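Side-chain contacts in polyhedrin (Simulium ubiquitum cypovirus, PDB 5A9A), which binds UTP in these crystals and probably builds the lattice of the viral occlusion bodies, the polyhedra that embed and protect cypovirus particles: residues Ser177-Ser180 with Asn184-Ser187; Asp209-Leu214 with Ile226-Val231. All coordinates share one frame; numbering follows the deposited sequence.

The two contacts follow one another along the chain and neither nests within nor crosses the other. Contact 1 comes first, just after strand 170-176. It closes a short loop, with three residues between Ser177-Ser180 and Asn184-Ser187, and lies in the loop that leads to helix 191-197. The chain then runs through strand 201-208, an edge strand, within this chain, of the six-stranded sheet, and contact 2 opens. There the start of helix 211-221 meets the turn between strands 225-226 and 232-234, closing a segment of eleven residues, most of it helix 211-221. The centres of contacts 1 and 2 are about 35 Å apart, on opposite sides of the chain's centre.

Contact 1 (Ser177-Ser180 with Asn184-Ser187); sequences SRMS and NRYS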
loop_
_atom_site.group_PDB
_atom_site.type_symbol
_atom_site.label_atom_id
_atom_site.label_comp_id
_atom_site.label_asym_id
_atom_site.label_seq_id
_atom_site.Cartn_x
_atom_site.Cartn_y
_atom_site.Cartn_z
ATOM N N SER A 177 5.542 14.590 -9.516
ATOM C CA SER A 177 5.123 15.464 -10.609
ATOM C C SER A 177 5.705 16.864 -10.457
ATOM O O SER A 177 5.984 17.313 -9.343
ATOM C CB SER A 177 3.595 15.585 -10.644
ATOM O OG SER A 177 2.958 14.326 -10.516
ATOM N N ARG A 178 5.889 17.549 -11.582
ATOM C CA ARG A 178 6.118 18.986 -11.567
ATOM C C ARG A 178 4.796 19.670 -11.264
ATOM O O ARG A 178 3.731 19.151 -11.606
ATOM C CB ARG A 178 6.605 19.487 -12.927
ATOM C CG ARG A 178 8.049 19.190 -13.273
ATOM C CD ARG A 178 8.449 20.027 -14.482
ATOM N NE ARG A 178 9.729 19.638 -15.067
ATOM C CZ ARG A 178 9.870 18.739 -16.037
ATOM N NH1 ARG A 178 8.812 18.110 -16.530
ATOM N NH2 ARG A 178 11.078 18.466 -16.514
ATOM N N MET A 179 4.863 20.835 -10.630
ATOM C CA MET A 179 3.681 21.663 -10.441
ATOM C C MET A 179 3.480 22.557 -11.653
ATOM O O MET A 179 4.350 22.649 -12.520
ATOM C CB MET A 179 3.829 22.529 -9.191
ATOM C CG MET A 179 3.820 21.737 -7.898
ATOM S SD MET A 179 2.302 20.786 -7.710
ATOM C CE MET A 179 2.738 19.729 -6.334
ATOM N N SER A 180 2.324 23.210 -11.710
ATOM C CA SER A 180 2.064 24.212 -12.730
ATOM C C SER A 180 2.708 25.514 -12.285
ATOM O O SER A 180 2.187 26.201 -11.407
ATOM C CB SER A 180 0.557 24.397 -12.916
ATOM O OG SER A 180 0.283 25.341 -13.931
ATOM N N ASN A 184 2.068 25.462 -5.821
ATOM C CA ASN A 184 2.255 24.266 -5.013
ATOM C C ASN A 184 0.909 23.661 -4.649
ATOM O O ASN A 184 0.166 24.224 -3.847
ATOM C CB ASN A 184 3.025 24.606 -3.740
ATOM C CG ASN A 184 3.317 23.386 -2.896
ATOM O OD1 ASN A 184 3.115 22.252 -3.333
ATOM N ND2 ASN A 184 3.804 23.610 -1.679
ATOM N N ARG A 185 0.592 22.512 -5.238
ATOM C CA ARG A 185 -0.692 21.868 -4.985
ATOM C C ARG A 185 -0.729 21.172 -3.626
ATOM O O ARG A 185 -1.735 20.572 -3.253
ATOM C CB ARG A 185 -1.038 20.891 -6.108
ATOM C CG ARG A 185 -1.578 21.589 -7.348
ATOM C CD ARG A 185 -1.793 20.622 -8.496
ATOM N NE ARG A 185 -2.889 19.692 -8.242
ATOM C CZ ARG A 185 -3.078 18.562 -8.918
ATOM N NH1 ARG A 185 -2.229 18.207 -9.876
ATOM N NH2 ARG A 185 -4.106 17.775 -8.622
ATOM N N TYR A 186 0.367 21.264 -2.882
ATOM C CA TYR A 186 0.368 20.821 -1.494
ATOM C C TYR A 186 -0.058 21.966 -0.589
ATOM O O TYR A 186 0.028 21.877 0.634
ATOM C CB TYR A 186 1.733 20.256 -1.110
ATOM C CG TYR A 186 1.972 18.944 -1.799
ATOM C CD1 TYR A 186 1.383 17.781 -1.324
ATOM C CD2 TYR A 186 2.748 18.867 -2.949
ATOM C CE1 TYR A 186 1.573 16.575 -1.959
ATOM C CE2 TYR A 186 2.949 17.662 -3.590
ATOM C CZ TYR A 186 2.354 16.521 -3.092
ATOM O OH TYR A 186 2.548 15.319 -3.728
ATOM N N SER A 187 -0.521 23.043 -1.220
ATOM C CA SER A 187 -1.212 24.118 -0.524
ATOM C C SER A 187 -2.585 23.623 -0.089
ATOM O O SER A 187 -3.068 22.603 -0.580
ATOM C CB SER A 187 -1.360 25.327 -1.450
ATOM O OG SER A 187 -0.095 25.882 -1.762
#
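Met179 carries this contact with the end of its side chain. Met179 SD lies 3.5 Å from Arg185 N and accepts a weak hydrogen bond from it, nearly straight at 164°. The same sulfur rests on the aliphatic part of Arg185, with Met179 SD 3.7 Å from Arg185 CB. The methyl goes on to Tyr186 and lies obliquely to the ring, with Met179 CE 3.4 Å from Tyr186 CE2 and almost as near CD2. The Met179 and Tyr186 side chains cross at about a right angle. A bend at chi2 (-59°) in Met179 turns the thioether toward the turn. Met179 CE also comes within 3.9 Å of Asn184 OD1.

The next shell is the turn itself. Asn184 OD1 accepts from Tyr186 N at 3.0 Å, with the donor well above the amide plane. Asn184 O takes two bonds, from Ser187 N and from Ser187 OG, the latter at 2.7 Å and in the carbonyl plane. These bonds hold the backbone that presents Arg185 N to the sulfur. Farther out, the Arg185 guanidinium forms a salt bridge with Asp31 and a hydrogen bond with Gln30. Tyr186 packs on Ile191 and Val194 of helix 191-197 and on Gly192 of the second subunit. Asn184-Ser187 is thus a type I beta turn with an Asx turn at its start, and Met179 of the same loop lies against one side of it.

Contact 2 (Asp209-Leu214 with Ile226-Val231); sequences DNEGDL and IDSAAV
A side chain from the first turn of helix 211-221 joins a type I beta turn, Asp227-Ala230, in this surface contact. Glu211 grips Ser228 with both carboxylate oxygens. Glu211 OE1 accepts from Ser228 OG at 2.7 Å. Glu211 OE2 accepts two bonds, from Tyr225 OH in the residue that opens strand 225-226 and from Ser228 N. The bond from Ser228 N to Glu211 OE2 is also 2.7 Å long, though bent to 137° at the hydrogen. Toward Ser228 both oxygens use their syn lone pairs, so the serine is held at the outer end of the carboxylate by its hydroxyl and its backbone together. Glu211 spans the gap because its CG lies anti to the backbone N (chi1 -172°) and the chain stays extended beyond it. Glu211 OE2 also comes to 3.1 Å from Asp227 CA, a close approach that goes with its bond to the next backbone N.

Each side has its own support. Asn210 is the N-cap of the helix, and its OD1 accepts from Asp213 N at 3.1 Å and, weakly, from Gly212 N. In the turn, Asp227 OD1 accepts from Ala229 N at 2.8 Å, an Asx turn, and from Val231 N. These two donors reach it from opposite faces of the carboxylate plane.

Glu211 also touches Tyr47, while Leu214 packs on Tyr47 and Leu49. The helix start therefore lies against strand 47-54, and Glu211 reaches from it to the turn linking strands 225-226 and 232-234.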
loop_
_atom_site.group_PDB
_atom_site.type_symbol
_atom_site.label_atom_id
_atom_site.label_comp_id
_atom_site.label_asym_id
_atom_site.label_seq_id
_atom_site.Cartn_x
_atom_site.Cartn_y
_atom_site.Cartn_z
ATOM N N ASP A 209 10.983 -12.565 -22.300
ATOM C CA ASP A 209 12.058 -13.526 -22.547
ATOM C C ASP A 209 13.395 -12.887 -22.918
ATOM O O ASP A 209 14.448 -13.308 -22.437
ATOM C CB ASP A 209 11.663 -14.493 -23.663
ATOM C CG ASP A 209 10.580 -15.464 -23.243
ATOM O OD1 ASP A 209 10.250 -15.517 -22.040
ATOM O OD2 ASP A 209 10.071 -16.186 -24.124
ATOM N N ASN A 210 13.352 -11.879 -23.783
ATOM C CA ASN A 210 14.569 -11.329 -24.367
ATOM C C ASN A 210 14.439 -9.836 -24.647
ATOM O O ASN A 210 13.365 -9.258 -24.485
ATOM C CB ASN A 210 14.904 -12.075 -25.658
ATOM C CG ASN A 210 13.828 -11.919 -26.710
ATOM O OD1 ASN A 210 13.765 -10.900 -27.396
ATOM N ND2 ASN A 210 12.973 -12.930 -26.842
ATOM N N GLU A 211 15.530 -9.210 -25.074
ATOM C CA GLU A 211 15.539 -7.757 -25.228
ATOM C C GLU A 211 14.729 -7.288 -26.433
ATOM O O GLU A 211 14.250 -6.156 -26.458
ATOM C CB GLU A 211 16.966 -7.216 -25.317
ATOM C CG GLU A 211 17.010 -5.695 -25.281
ATOM C CD GLU A 211 18.417 -5.135 -25.191
ATOM O OE1 GLU A 211 19.370 -5.828 -25.604
ATOM O OE2 GLU A 211 18.564 -3.996 -24.702
ATOM N N GLY A 212 14.575 -8.152 -27.431
ATOM C CA GLY A 212 13.747 -7.829 -28.579
ATOM C C GLY A 212 12.303 -7.637 -28.161
ATOM O O GLY A 212 11.652 -6.671 -28.561
ATOM N N ASP A 213 11.801 -8.565 -27.352
ATOM C CA ASP A 213 10.445 -8.482 -26.828
ATOM C C ASP A 213 10.292 -7.262 -25.919
ATOM O O ASP A 213 9.231 -6.637 -25.869
ATOM C CB ASP A 213 10.101 -9.754 -26.051
ATOM C CG ASP A 213 10.014 -10.981 -26.947
ATOM O OD1 ASP A 213 10.369 -10.872 -28.140
ATOM O OD2 ASP A 213 9.602 -12.056 -26.461
ATOM N N LEU A 214 11.357 -6.931 -25.197
ATOM C CA LEU A 214 11.339 -5.790 -24.288
ATOM C C LEU A 214 11.282 -4.473 -25.058
ATOM O O LEU A 214 10.487 -3.592 -24.733
ATOM C CB LEU A 214 12.566 -5.815 -23.375
ATOM C CG LEU A 214 12.727 -4.624 -22.428
ATOM C CD1 LEU A 214 11.474 -4.418 -21.584
ATOM C CD2 LEU A 214 13.943 -4.823 -21.541
ATOM N N ILE A 226 16.694 2.540 -23.509
ATOM C CA ILE A 226 18.015 2.503 -24.113
ATOM C C ILE A 226 18.484 1.057 -24.057
ATOM O O ILE A 226 18.541 0.463 -22.981
ATOM C CB ILE A 226 19.000 3.409 -23.352
ATOM C CG1 ILE A 226 18.355 4.772 -23.077
ATOM C CG2 ILE A 226 20.294 3.563 -24.136
ATOM C CD1 ILE A 226 19.297 5.791 -22.475
ATOM N N ASP A 227 18.804 0.478 -25.210
ATOM C CA ASP A 227 19.099 -0.947 -25.265
ATOM C C ASP A 227 20.513 -1.257 -24.794
ATOM O O ASP A 227 21.274 -0.356 -24.441
ATOM C CB ASP A 227 18.857 -1.508 -26.673
ATOM C CG ASP A 227 19.760 -0.886 -27.723
ATOM O OD1 ASP A 227 20.949 -0.632 -27.431
ATOM O OD2 ASP A 227 19.277 -0.672 -28.856
ATOM N N SER A 228 20.855 -2.540 -24.790
ATOM C CA SER A 228 22.128 -3.003 -24.245
ATOM C C SER A 228 23.335 -2.448 -24.998
ATOM O O SER A 228 24.461 -2.507 -24.501
ATOM C CB SER A 228 22.172 -4.533 -24.251
ATOM O OG SER A 228 21.913 -5.048 -25.548
ATOM N N ALA A 229 23.101 -1.917 -26.194
ATOM C CA ALA A 229 24.171 -1.314 -26.983
ATOM C C ALA A 229 24.184 0.203 -26.799
ATOM O O ALA A 229 24.863 0.923 -27.534
ATOM C CB ALA A 229 24.010 -1.670 -28.448
ATOM N N ALA A 230 23.429 0.673 -25.811
ATOM C CA ALA A 230 23.366 2.094 -25.478
ATOM C C ALA A 230 22.680 2.930 -26.559
ATOM O O ALA A 230 22.921 4.132 -26.658
ATOM C CB ALA A 230 24.763 2.638 -25.201
ATOM N N VAL A 231 21.828 2.299 -27.364
ATOM C CA VAL A 231 21.063 3.031 -28.367
ATOM C C VAL A 231 19.665 3.346 -27.850
ATOM O O VAL A 231 18.977 2.472 -27.323
ATOM C CB VAL A 231 20.926 2.241 -29.683
ATOM C CG1 VAL A 231 20.144 3.057 -30.705
ATOM C CG2 VAL A 231 22.295 1.872 -30.232
#